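Local coordinates for protein branched-chain amino acid aminotransferase (Thermoproteus uzoniensis, PDB 5CE8) that probably transfers the amino groups of leucine, isoleucine and valine to 2-oxoglutarate, using pyridoxal 5'-phosphate as cofactor, at residues A[149-154]-A[194-199]; A[187-192]-A[215-220]; A[223-228]-A[239-244]; A[255-260]-A[265-270]. All blocks are in the same frame, centred on the assembly; numbering follows the deposited sequence.

Contact 1: A[149-154]-A[194-199]. With PLP (pyridoxal-5'-phosphate), chain D.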
# COMPACT_ATOMS: atom_id res chain seq x y z
N TRP A 149 -9.31 0.57 13.06
CA TRP A 149 -9.76 -0.27 12.00
C TRP A 149 -10.01 0.44 10.69
O TRP A 149 -10.73 1.36 10.63
CB TRP A 149 -11.09 -0.97 12.43
CG TRP A 149 -10.86 -1.88 13.60
CD1 TRP A 149 -11.13 -1.58 14.88
CD2 TRP A 149 -10.33 -3.20 13.59
NE1 TRP A 149 -10.78 -2.60 15.66
CE2 TRP A 149 -10.20 -3.58 14.89
CE3 TRP A 149 -9.80 -4.01 12.62
CZ2 TRP A 149 -9.64 -4.85 15.27
CZ3 TRP A 149 -9.25 -5.23 12.97
CH2 TRP A 149 -9.17 -5.63 14.30
N ARG A 150 -9.39 -0.01 9.63
CA ARG A 150 -9.70 0.53 8.34
C ARG A 150 -10.88 -0.19 7.71
O ARG A 150 -11.07 -1.36 7.99
CB ARG A 150 -8.49 0.39 7.41
CG ARG A 150 -7.23 1.04 7.94
CD ARG A 150 -7.41 2.58 8.03
NE ARG A 150 -6.17 3.34 8.29
CZ ARG A 150 -5.84 3.98 9.44
NH1 ARG A 150 -6.60 3.95 10.55
NH2 ARG A 150 -4.69 4.70 9.49
N ARG A 151 -11.64 0.53 6.89
CA ARG A 151 -12.69 -0.08 6.06
C ARG A 151 -12.16 -1.23 5.19
O ARG A 151 -11.13 -1.12 4.53
CB ARG A 151 -13.34 0.99 5.18
CG ARG A 151 -14.49 0.62 4.29
CD ARG A 151 -15.89 0.37 4.92
NE ARG A 151 -16.84 0.37 3.79
CZ ARG A 151 -17.91 -0.43 3.61
NH1 ARG A 151 -18.32 -1.28 4.53
NH2 ARG A 151 -18.62 -0.34 2.47
N VAL A 152 -12.91 -2.29 5.11
CA VAL A 152 -12.43 -3.46 4.42
C VAL A 152 -12.33 -2.97 2.93
O VAL A 152 -13.17 -2.14 2.49
CB VAL A 152 -13.28 -4.74 4.69
CG1 VAL A 152 -14.69 -4.66 4.31
CG2 VAL A 152 -12.72 -5.92 3.94
N HIS A 153 -11.34 -3.44 2.19
CA HIS A 153 -10.95 -2.92 0.89
C HIS A 153 -11.61 -3.71 -0.26
O HIS A 153 -11.85 -4.92 -0.14
CB HIS A 153 -9.43 -2.97 0.78
CG HIS A 153 -8.88 -2.14 -0.36
ND1 HIS A 153 -8.51 -2.68 -1.56
CD2 HIS A 153 -8.68 -0.80 -0.47
CE1 HIS A 153 -8.12 -1.72 -2.37
NE2 HIS A 153 -8.19 -0.56 -1.72
N THR A 154 -11.94 -3.02 -1.36
CA THR A 154 -12.56 -3.67 -2.57
C THR A 154 -11.79 -4.90 -3.14
O THR A 154 -12.42 -5.85 -3.69
CB THR A 154 -12.83 -2.57 -3.69
OG1 THR A 154 -13.44 -3.11 -4.89
CG2 THR A 154 -11.46 -1.93 -4.18
N VAL A 194 -11.04 9.33 4.59
CA VAL A 194 -12.33 9.09 5.35
C VAL A 194 -13.35 8.45 4.40
O VAL A 194 -13.64 8.95 3.30
CB VAL A 194 -12.88 10.44 5.91
CG1 VAL A 194 -14.28 10.33 6.58
CG2 VAL A 194 -11.93 11.03 6.91
N VAL A 195 -14.00 7.37 4.81
CA VAL A 195 -15.05 6.87 3.96
C VAL A 195 -16.46 6.68 4.58
O VAL A 195 -17.44 6.96 3.91
CB VAL A 195 -14.64 5.63 3.18
CG1 VAL A 195 -13.71 6.02 2.06
CG2 VAL A 195 -13.98 4.59 4.06
N GLU A 196 -16.54 6.21 5.78
CA GLU A 196 -17.82 5.64 6.32
C GLU A 196 -17.89 5.86 7.82
O GLU A 196 -16.84 5.99 8.45
CB GLU A 196 -17.83 4.19 6.03
CG GLU A 196 -18.19 3.70 4.65
CD GLU A 196 -19.65 3.67 4.37
OE1 GLU A 196 -20.44 3.76 5.30
OE2 GLU A 196 -20.02 3.53 3.22
N GLY A 197 -19.09 5.86 8.42
CA GLY A 197 -19.22 5.57 9.81
C GLY A 197 -19.32 4.05 9.84
O GLY A 197 -19.33 3.37 8.81
N SER A 198 -19.56 3.46 10.96
CA SER A 198 -19.81 2.01 10.98
C SER A 198 -20.98 1.56 10.12
O SER A 198 -20.94 0.53 9.43
CB SER A 198 -19.91 1.47 12.43
OG SER A 198 -21.08 1.88 13.14
N GLY A 199 -22.03 2.36 10.12
CA GLY A 199 -23.19 2.11 9.33
C GLY A 199 -23.78 3.36 8.67
O GLY A 199 -24.99 3.45 8.61
N1 PLP D . -22.75 2.76 4.96
C2 PLP D . -22.69 1.44 5.08
C2A PLP D . -21.38 0.75 5.34
C3 PLP D . -23.90 0.63 5.05
O3 PLP D . -23.82 -0.75 5.27
C4 PLP D . -25.20 1.32 4.83
C4A PLP D . -26.52 0.58 4.76
C5 PLP D . -25.12 2.80 4.68
C6 PLP D . -23.85 3.43 4.76
C5A PLP D . -26.31 3.71 4.52
O4P PLP D . -27.10 3.35 3.44
P PLP D . -28.61 3.80 3.42
O1P PLP D . -29.34 3.26 4.69
O2P PLP D . -28.61 5.26 3.20
O3P PLP D . -29.29 3.10 2.28
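Arg151 carries the whole share of the loop 149-154 in this contact, lying against Val195 and Glu196 on the way to the pyridine end of the cofactor. Its root packs first: CB sits 3.8 Å from CG2 of Val195, the two side chains meeting at about a right angle. With CG anti to the backbone nitrogen (chi1 -177°) and a bend at chi2, the chain turns to cross Glu196 at a slant, where NE comes within 3.7 Å of the CG methylene.

The close end is at the cofactor. OE1 of Glu196 lies 2.5 Å from N1 of PLP, consistent with the glutamate that faces the pyridine nitrogen in fold type IV PLP enzymes. The guanidinium NH1 of Arg151 stands 3.8 Å from the ring methyl C2A.

Between the charged groups themselves the fit is loose. OE2 of Glu196 is 4.2 Å from NH2 of Arg151, over one face of the guanidinium, and the two planes are turned 49° apart; no N-H is aimed at the oxygen, so between the charged atoms there is at most longer-range attraction. Each group is gripped by backbone instead: Arg151 NE by Gly218 O, and Glu196 OE2 by Leu220 N. The three touching residues are buried, whereas His153, farther along the loop, is partly open to solvent.

Val195 and Glu196 form a classic beta bulge facing Met187, which places strand 194-197 against strand 184-188. The loop 149-154 follows strand 142-146 and rests on helix 167-179, with Arg151 against Asn169.

Contact 2: A[187-192]-A[215-220]. With PLP (pyridoxal-5'-phosphate), chain D.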
# COMPACT_ATOMS: atom_id res chain seq x y z
N MET A 187 -14.30 5.65 9.77
CA MET A 187 -13.33 4.74 9.29
C MET A 187 -12.66 5.32 8.06
O MET A 187 -13.37 5.83 7.12
CB MET A 187 -14.01 3.40 8.84
CG MET A 187 -14.27 2.43 10.00
SD MET A 187 -14.73 0.75 9.43
CE MET A 187 -16.33 1.25 9.17
N LEU A 188 -11.35 5.29 8.08
CA LEU A 188 -10.49 5.58 6.93
C LEU A 188 -10.45 4.35 6.02
O LEU A 188 -10.52 3.23 6.50
CB LEU A 188 -9.12 5.91 7.37
CG LEU A 188 -8.95 7.07 8.32
CD1 LEU A 188 -7.51 7.55 8.49
CD2 LEU A 188 -9.81 8.26 7.83
N ASN A 189 -10.35 4.55 4.71
CA ASN A 189 -10.03 3.45 3.79
C ASN A 189 -8.49 3.05 3.78
O ASN A 189 -7.69 3.63 4.55
CB ASN A 189 -10.59 3.71 2.40
CG ASN A 189 -9.83 4.81 1.64
OD1 ASN A 189 -8.92 5.49 2.19
ND2 ASN A 189 -10.35 5.13 0.45
N ALA A 190 -8.07 2.06 2.97
CA ALA A 190 -6.68 1.55 3.06
C ALA A 190 -5.70 2.66 2.65
O ALA A 190 -4.56 2.66 3.00
CB ALA A 190 -6.46 0.43 2.15
N GLU A 191 -6.18 3.59 1.87
CA GLU A 191 -5.37 4.66 1.28
C GLU A 191 -5.40 5.87 2.21
O GLU A 191 -4.80 6.91 1.91
CB GLU A 191 -5.90 5.03 -0.12
CG GLU A 191 -5.77 3.90 -1.20
CD GLU A 191 -6.94 2.91 -1.26
OE1 GLU A 191 -7.90 3.07 -0.46
OE2 GLU A 191 -6.91 1.93 -2.14
N GLY A 192 -6.12 5.77 3.30
CA GLY A 192 -6.08 6.77 4.35
C GLY A 192 -7.11 7.88 4.31
O GLY A 192 -6.99 8.81 5.05
N LEU A 215 -17.77 7.27 -4.84
CA LEU A 215 -18.18 5.85 -4.94
C LEU A 215 -17.04 4.92 -4.85
O LEU A 215 -17.07 3.92 -4.11
CB LEU A 215 -18.92 5.64 -6.26
CG LEU A 215 -20.44 5.42 -6.27
CD1 LEU A 215 -21.18 6.36 -5.38
CD2 LEU A 215 -20.95 5.54 -7.69
N GLU A 216 -15.95 5.33 -5.49
CA GLU A 216 -14.78 4.52 -5.66
C GLU A 216 -13.96 4.33 -4.41
O GLU A 216 -13.04 3.55 -4.42
CB GLU A 216 -13.91 5.07 -6.80
CG GLU A 216 -13.51 6.50 -6.73
CD GLU A 216 -14.47 7.44 -7.51
OE1 GLU A 216 -15.70 7.16 -7.67
OE2 GLU A 216 -14.02 8.49 -7.97
N ASP A 217 -14.20 5.17 -3.40
CA ASP A 217 -13.35 5.20 -2.23
C ASP A 217 -13.53 3.97 -1.27
O ASP A 217 -12.74 3.80 -0.36
CB ASP A 217 -13.42 6.52 -1.47
CG ASP A 217 -12.34 7.59 -1.97
OD1 ASP A 217 -11.78 7.42 -3.07
OD2 ASP A 217 -12.15 8.61 -1.28
N GLY A 218 -14.57 3.14 -1.48
CA GLY A 218 -14.85 2.09 -0.59
C GLY A 218 -16.14 2.25 0.20
O GLY A 218 -16.26 1.58 1.10
N ILE A 219 -17.08 3.14 -0.17
CA ILE A 219 -18.39 3.32 0.52
C ILE A 219 -19.44 2.31 0.06
O ILE A 219 -19.29 1.66 -1.01
CB ILE A 219 -18.98 4.75 0.39
CG1 ILE A 219 -19.20 5.15 -1.10
CG2 ILE A 219 -18.00 5.79 0.96
CD1 ILE A 219 -20.06 6.37 -1.30
N LEU A 220 -20.45 2.13 0.92
CA LEU A 220 -21.69 1.62 0.40
C LEU A 220 -22.45 2.86 -0.14
O LEU A 220 -22.43 3.91 0.51
CB LEU A 220 -22.39 0.90 1.52
CG LEU A 220 -23.60 0.26 0.82
CD1 LEU A 220 -23.48 -1.24 1.02
CD2 LEU A 220 -24.87 0.92 1.22
N1 PLP D . -22.75 2.76 4.96
C2 PLP D . -22.69 1.44 5.08
C2A PLP D . -21.38 0.75 5.34
C3 PLP D . -23.90 0.63 5.05
O3 PLP D . -23.82 -0.75 5.27
C4 PLP D . -25.20 1.32 4.83
C4A PLP D . -26.52 0.58 4.76
C5 PLP D . -25.12 2.80 4.68
C6 PLP D . -23.85 3.43 4.76
C5A PLP D . -26.31 3.71 4.52
O4P PLP D . -27.10 3.35 3.44
P PLP D . -28.61 3.80 3.42
O1P PLP D . -29.34 3.26 4.69
O2P PLP D . -28.61 5.26 3.20
O3P PLP D . -29.29 3.10 2.28
O HOH W 1 -9.05 6.18 -1.86
O HOH W 2 -10.07 1.98 -1.62
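The type I beta turn from Asn189 to Gly192, at the end of strand 184-188, meets the end of the 3-10 segment 215-217 through the side chain of Asn189. Its ND2 donates to the backbone O of Asp217 at 2.9 Å, N-H...O angle 163°. The acceptor lies almost in the amide plane of Asn189, and the donor approaches in the carbonyl plane on a lone pair. With chi1 at 72°, CG stands between the backbone nitrogen and the carbonyl carbon, which turns the amide toward Asp217.

At the other end of this amide, OD1 takes a hydrogen bond from Lys193 N and a weak one, 3.3 Å long, from Glu191 N. One water accepts from Asn189 ND2 at 2.9 Å and gives a weak bond to Asp217 OD1, whose partner oxygen OD2 bonds Ser243 OG; a second donates to Glu191 OE1 at 2.7 Å and weakly to Asp217 O at 3.5 Å. Three residues after Asp217, Leu220 lays CB 3.6 Å from C2 of PLP.

With both N-H groups engaged and its oxygen held mainly by Lys193 N, the amide is probably restrained in rotation, tying the turn to the backbone leading toward the cofactor pocket.

Contact 3: A[223-228]-A[239-244]. With PLP (pyridoxal-5'-phosphate), chain D.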
# COMPACT_ATOMS: atom_id res chain seq x y z
N ILE A 223 -28.63 5.21 -0.08
CA ILE A 223 -29.85 5.79 -0.57
C ILE A 223 -30.19 7.06 0.22
O ILE A 223 -30.80 7.95 -0.34
CB ILE A 223 -30.97 4.77 -0.55
CG1 ILE A 223 -30.69 3.83 -1.72
CG2 ILE A 223 -32.35 5.43 -0.74
CD1 ILE A 223 -31.47 2.56 -1.81
N THR A 224 -29.84 7.14 1.49
CA THR A 224 -29.93 8.40 2.19
C THR A 224 -28.93 9.40 1.58
O THR A 224 -29.29 10.58 1.36
CB THR A 224 -29.71 8.20 3.71
OG1 THR A 224 -30.62 7.17 4.18
CG2 THR A 224 -30.03 9.49 4.42
N ARG A 225 -27.76 8.89 1.27
CA ARG A 225 -26.70 9.67 0.55
C ARG A 225 -27.24 10.21 -0.76
O ARG A 225 -27.10 11.42 -1.04
CB ARG A 225 -25.45 8.83 0.41
CG ARG A 225 -24.34 9.43 -0.48
CD ARG A 225 -23.30 8.39 -0.71
NE ARG A 225 -22.13 8.93 -1.40
CZ ARG A 225 -22.00 9.07 -2.70
NH1 ARG A 225 -22.97 8.69 -3.56
NH2 ARG A 225 -20.91 9.66 -3.14
N GLU A 226 -27.89 9.32 -1.54
CA GLU A 226 -28.43 9.69 -2.78
C GLU A 226 -29.53 10.74 -2.57
O GLU A 226 -29.56 11.80 -3.26
CB GLU A 226 -28.97 8.48 -3.53
CG GLU A 226 -29.31 8.73 -5.00
CD GLU A 226 -29.94 7.52 -5.66
OE1 GLU A 226 -29.34 6.39 -5.63
OE2 GLU A 226 -31.01 7.70 -6.25
N THR A 227 -30.42 10.51 -1.62
CA THR A 227 -31.42 11.57 -1.30
C THR A 227 -30.78 12.94 -0.99
O THR A 227 -31.27 14.00 -1.50
CB THR A 227 -32.34 11.05 -0.15
OG1 THR A 227 -32.86 9.78 -0.61
CG2 THR A 227 -33.38 11.94 0.16
N VAL A 228 -29.80 12.93 -0.09
CA VAL A 228 -29.08 14.14 0.28
C VAL A 228 -28.52 14.84 -0.99
O VAL A 228 -28.59 16.11 -1.13
CB VAL A 228 -28.00 13.86 1.30
CG1 VAL A 228 -26.97 15.00 1.44
CG2 VAL A 228 -28.64 13.60 2.70
N LEU A 239 -22.13 20.73 -4.44
CA LEU A 239 -21.82 19.44 -3.90
C LEU A 239 -20.69 18.78 -4.70
O LEU A 239 -20.68 18.80 -5.94
CB LEU A 239 -23.03 18.52 -3.90
CG LEU A 239 -22.70 17.19 -3.17
CD1 LEU A 239 -23.78 16.83 -2.21
CD2 LEU A 239 -22.45 16.08 -4.20
N LEU A 240 -19.75 18.17 -3.99
CA LEU A 240 -18.61 17.54 -4.68
C LEU A 240 -18.45 16.18 -4.04
O LEU A 240 -18.46 16.11 -2.77
CB LEU A 240 -17.35 18.33 -4.46
CG LEU A 240 -17.25 19.61 -5.23
CD1 LEU A 240 -16.14 20.47 -4.61
CD2 LEU A 240 -17.09 19.39 -6.76
N GLU A 241 -18.36 15.17 -4.89
CA GLU A 241 -17.96 13.87 -4.53
C GLU A 241 -16.52 13.74 -4.71
O GLU A 241 -16.09 13.47 -5.81
CB GLU A 241 -18.70 12.84 -5.32
CG GLU A 241 -20.15 12.86 -4.97
CD GLU A 241 -20.90 11.89 -5.82
OE1 GLU A 241 -21.64 12.36 -6.62
OE2 GLU A 241 -20.71 10.68 -5.74
N LYS A 242 -15.77 13.94 -3.60
CA LYS A 242 -14.30 14.01 -3.63
C LYS A 242 -13.74 13.32 -2.35
O LYS A 242 -14.35 13.37 -1.25
CB LYS A 242 -14.02 15.50 -3.71
CG LYS A 242 -12.66 16.08 -3.88
N SER A 243 -12.55 12.76 -2.45
CA SER A 243 -11.97 12.16 -1.27
C SER A 243 -11.80 13.16 -0.15
O SER A 243 -11.54 14.37 -0.45
CB SER A 243 -10.66 11.51 -1.58
OG SER A 243 -10.91 10.54 -2.56
N ILE A 244 -12.09 12.71 1.07
CA ILE A 244 -11.97 13.53 2.26
C ILE A 244 -10.78 13.09 3.12
O ILE A 244 -10.74 11.99 3.46
CB ILE A 244 -13.29 13.43 3.08
CG1 ILE A 244 -14.34 14.27 2.35
CG2 ILE A 244 -13.12 14.08 4.45
CD1 ILE A 244 -15.71 14.09 2.89
N1 PLP D . -22.75 2.76 4.96
C2 PLP D . -22.69 1.44 5.08
C2A PLP D . -21.38 0.75 5.34
C3 PLP D . -23.90 0.63 5.05
O3 PLP D . -23.82 -0.75 5.27
C4 PLP D . -25.20 1.32 4.83
C4A PLP D . -26.52 0.58 4.76
C5 PLP D . -25.12 2.80 4.68
C6 PLP D . -23.85 3.43 4.76
C5A PLP D . -26.31 3.71 4.52
O4P PLP D . -27.10 3.35 3.44
P PLP D . -28.61 3.80 3.42
O1P PLP D . -29.34 3.26 4.69
O2P PLP D . -28.61 5.26 3.20
O3P PLP D . -29.29 3.10 2.28
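Arg225 and Glu241 join the helix to the second strand of a beta-alpha-beta unit made of strand 209-212, helix 223-235 and strand 239-241. Their link is ionic. NH2 of Arg225 donates to OE2 of Glu241 at 2.8 Å with an N-H...O angle of 157°, a salt bridge made through a single nitrogen. The oxygen lies at the guanidinium edge, near its plane. Seen from the acid, however, the donor comes from above the carboxylate, 43° out of its plane, and the two flat groups are turned 71° apart, so this is not the coplanar, two-bond pairing. Arg225 spans the gap by staying extended from CG to NE, with CG anti to the backbone nitrogen. Its NH2 has a second acceptor in Pro213 O, which further fixes the group.

Apolar contact is slight: Leu239 CD1 stays 5.2 Å from Val228 CG1. The ionic bridge therefore carries the direct contact, and it lies at a partly open edge: Glu241 is exposed, while Arg225 is buried among Phe203, Leu215 and Ile219.

Hydrogen bonds to the cofactor come from the first two residues of the helix, just before Arg225. Ile223 N donates to O3P of PLP at 3.2 Å and Thr224 N to O2P at 2.8 Å, an anion-binding arrangement at a helix N terminus in which the helix dipole would probably assist. Thr224 OG1 adds a bond to O2P of 2.9 Å. Within the helix, Ile223 O accepts from both the backbone N and OG1 of Thr227, one turn further on.

Contact 4: A[255-260]-A[265-270]. With PLP (pyridoxal-5'-phosphate), chain D.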
# COMPACT_ATOMS: atom_id res chain seq x y z
N ALA A 255 -20.24 18.88 9.71
CA ALA A 255 -20.16 17.44 9.39
C ALA A 255 -21.39 16.72 9.88
O ALA A 255 -22.03 17.11 10.86
CB ALA A 255 -18.92 16.76 9.98
N PHE A 256 -21.79 15.76 9.09
CA PHE A 256 -22.92 14.90 9.42
C PHE A 256 -22.85 13.51 8.77
O PHE A 256 -22.28 13.31 7.70
CB PHE A 256 -24.26 15.59 9.10
CG PHE A 256 -24.50 15.96 7.66
CD1 PHE A 256 -24.00 17.14 7.15
CD2 PHE A 256 -25.29 15.17 6.82
CE1 PHE A 256 -24.30 17.57 5.83
CE2 PHE A 256 -25.58 15.59 5.54
CZ PHE A 256 -25.03 16.76 5.00
N PHE A 257 -23.46 12.57 9.47
CA PHE A 257 -23.71 11.21 9.01
C PHE A 257 -25.13 11.11 8.46
O PHE A 257 -26.08 11.81 8.93
CB PHE A 257 -23.74 10.26 10.18
CG PHE A 257 -22.43 9.94 10.80
CD1 PHE A 257 -21.45 9.32 10.09
CD2 PHE A 257 -22.18 10.23 12.18
CE1 PHE A 257 -20.26 8.95 10.70
CE2 PHE A 257 -20.98 9.90 12.76
CZ PHE A 257 -20.01 9.24 12.02
N VAL A 258 -25.29 10.21 7.47
CA VAL A 258 -26.57 9.93 6.82
C VAL A 258 -26.68 8.40 6.70
O VAL A 258 -25.62 7.70 6.54
CB VAL A 258 -26.79 10.67 5.48
CG1 VAL A 258 -26.52 12.15 5.65
CG2 VAL A 258 -25.90 10.12 4.40
N GLY A 259 -27.93 7.91 6.87
CA GLY A 259 -28.23 6.52 6.75
C GLY A 259 -29.69 6.34 7.09
O GLY A 259 -30.32 7.23 7.69
N THR A 260 -30.21 5.16 6.69
CA THR A 260 -31.58 4.89 6.84
C THR A 260 -31.85 5.03 8.32
O THR A 260 -32.77 5.79 8.67
CB THR A 260 -32.02 3.55 6.23
OG1 THR A 260 -32.05 3.67 4.80
CG2 THR A 260 -33.48 3.15 6.70
N THR A 265 -27.68 13.05 10.91
CA THR A 265 -27.22 13.29 12.29
C THR A 265 -26.01 14.19 12.14
O THR A 265 -25.04 13.78 11.50
CB THR A 265 -26.92 11.95 12.96
OG1 THR A 265 -28.11 11.19 13.09
CG2 THR A 265 -26.24 12.13 14.32
N PRO A 266 -26.06 15.43 12.71
CA PRO A 266 -24.89 16.31 12.92
C PRO A 266 -23.74 15.58 13.66
O PRO A 266 -24.01 14.87 14.63
CB PRO A 266 -25.44 17.41 13.88
CG PRO A 266 -26.87 17.39 13.73
CD PRO A 266 -27.22 15.94 13.48
N ILE A 267 -22.50 15.81 13.26
CA ILE A 267 -21.34 15.37 14.00
C ILE A 267 -20.76 16.62 14.74
O ILE A 267 -20.32 17.52 14.10
CB ILE A 267 -20.32 14.72 13.04
CG1 ILE A 267 -20.90 13.44 12.51
CG2 ILE A 267 -19.10 14.28 13.82
CD1 ILE A 267 -20.30 13.01 11.21
N ILE A 268 -20.86 16.69 16.07
CA ILE A 268 -20.42 17.89 16.78
C ILE A 268 -19.04 17.75 17.43
O ILE A 268 -18.52 18.69 17.97
CB ILE A 268 -21.47 18.42 17.80
CG1 ILE A 268 -21.86 17.34 18.80
CG2 ILE A 268 -22.63 19.03 16.99
CD1 ILE A 268 -22.63 17.82 20.04
N GLU A 269 -18.46 16.58 17.34
CA GLU A 269 -17.13 16.34 17.86
C GLU A 269 -16.50 15.24 17.09
O GLU A 269 -17.14 14.24 16.81
CB GLU A 269 -17.18 16.09 19.32
CG GLU A 269 -15.87 16.32 19.97
CD GLU A 269 -15.86 15.61 21.33
OE1 GLU A 269 -16.28 16.22 22.29
OE2 GLU A 269 -15.44 14.43 21.44
N ILE A 270 -15.28 15.48 16.65
CA ILE A 270 -14.42 14.50 16.03
C ILE A 270 -13.04 14.55 16.65
O ILE A 270 -12.29 15.51 16.44
CB ILE A 270 -14.27 14.70 14.51
CG1 ILE A 270 -15.61 14.61 13.81
CG2 ILE A 270 -13.37 13.65 13.96
N1 PLP D . -22.75 2.76 4.96
C2 PLP D . -22.69 1.44 5.08
C2A PLP D . -21.38 0.75 5.34
C3 PLP D . -23.90 0.63 5.05
O3 PLP D . -23.82 -0.75 5.27
C4 PLP D . -25.20 1.32 4.83
C4A PLP D . -26.52 0.58 4.76
C5 PLP D . -25.12 2.80 4.68
C6 PLP D . -23.85 3.43 4.76
C5A PLP D . -26.31 3.71 4.52
O4P PLP D . -27.10 3.35 3.44
P PLP D . -28.61 3.80 3.42
O1P PLP D . -29.34 3.26 4.69
O2P PLP D . -28.61 5.26 3.20
O3P PLP D . -29.29 3.10 2.28
O HOH W 3 -21.01 19.65 12.41
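Ile267 sets its CD1 methyl over the ring of Phe257, 3.5 Å from the centroid and 14° off the ring normal, a CH-pi contact over the face. CG1 joins it at one side of the ring, 3.5 Å from CD2 of Phe257. The ring is brought beneath the isoleucine by chi1 of -74°, which puts CG of Phe257 anti to its carbonyl carbon. Ile267 also packs on Ala255 of the facing strand, CB to CB at 3.9 Å.

The backbone of this antiparallel beta hairpin, 255-259 with 265-270, sets the register. Phe257 and Thr265 are a hydrogen-bonded pair: Phe257 N donates to Thr265 O, and Thr265 N to Phe257 O at 2.8 Å. Ile267 N donates to Ala255 O, also at 2.8 Å, and nearly straight at 176°. Phe256 and Pro266 between them form a non-hydrogen-bonded pair, a position where proline, having no N-H, costs the ladder no bond. A water accepts from Ala255 N and lies close enough to Ile267 O to bridge the strands where the ladder ends.

Just past the first strand, Thr260 holds the PLP phosphate, with OG1 2.7 Å and N 2.9 Å from O1P.

Strand 254-259 also pairs with strand 201-206, where the ring of Phe256 meets that of Phe203 with near-parallel planes. Strand 265-270 runs alongside strand 142-146, and helix 279-292 packs against Phe256 and Pro266.

Along the chain, contacts 1 and 2 interleave, then contact 3 and contact 4 follow in series. Centres lie about 6 Å apart for contacts 1 and 2, and 13 to 17 Å for the other pairs. All four reach one mixed sheet and touch the same PLP, from different ends: contacts 1 and 2 meet its pyridine ring, contacts 3 and 4 supply phosphate ligands from a helix start and a strand end. All but contacts 2 and 4 touch: Ser243 hydrogen-bonds Asp217, Val194 N probably hydrogen-bonds Ile244 O, and Thr224 packs on Gly259. Cofactor and sheet thus bind separate chain segments into one site of the class IV aminotransferase fold.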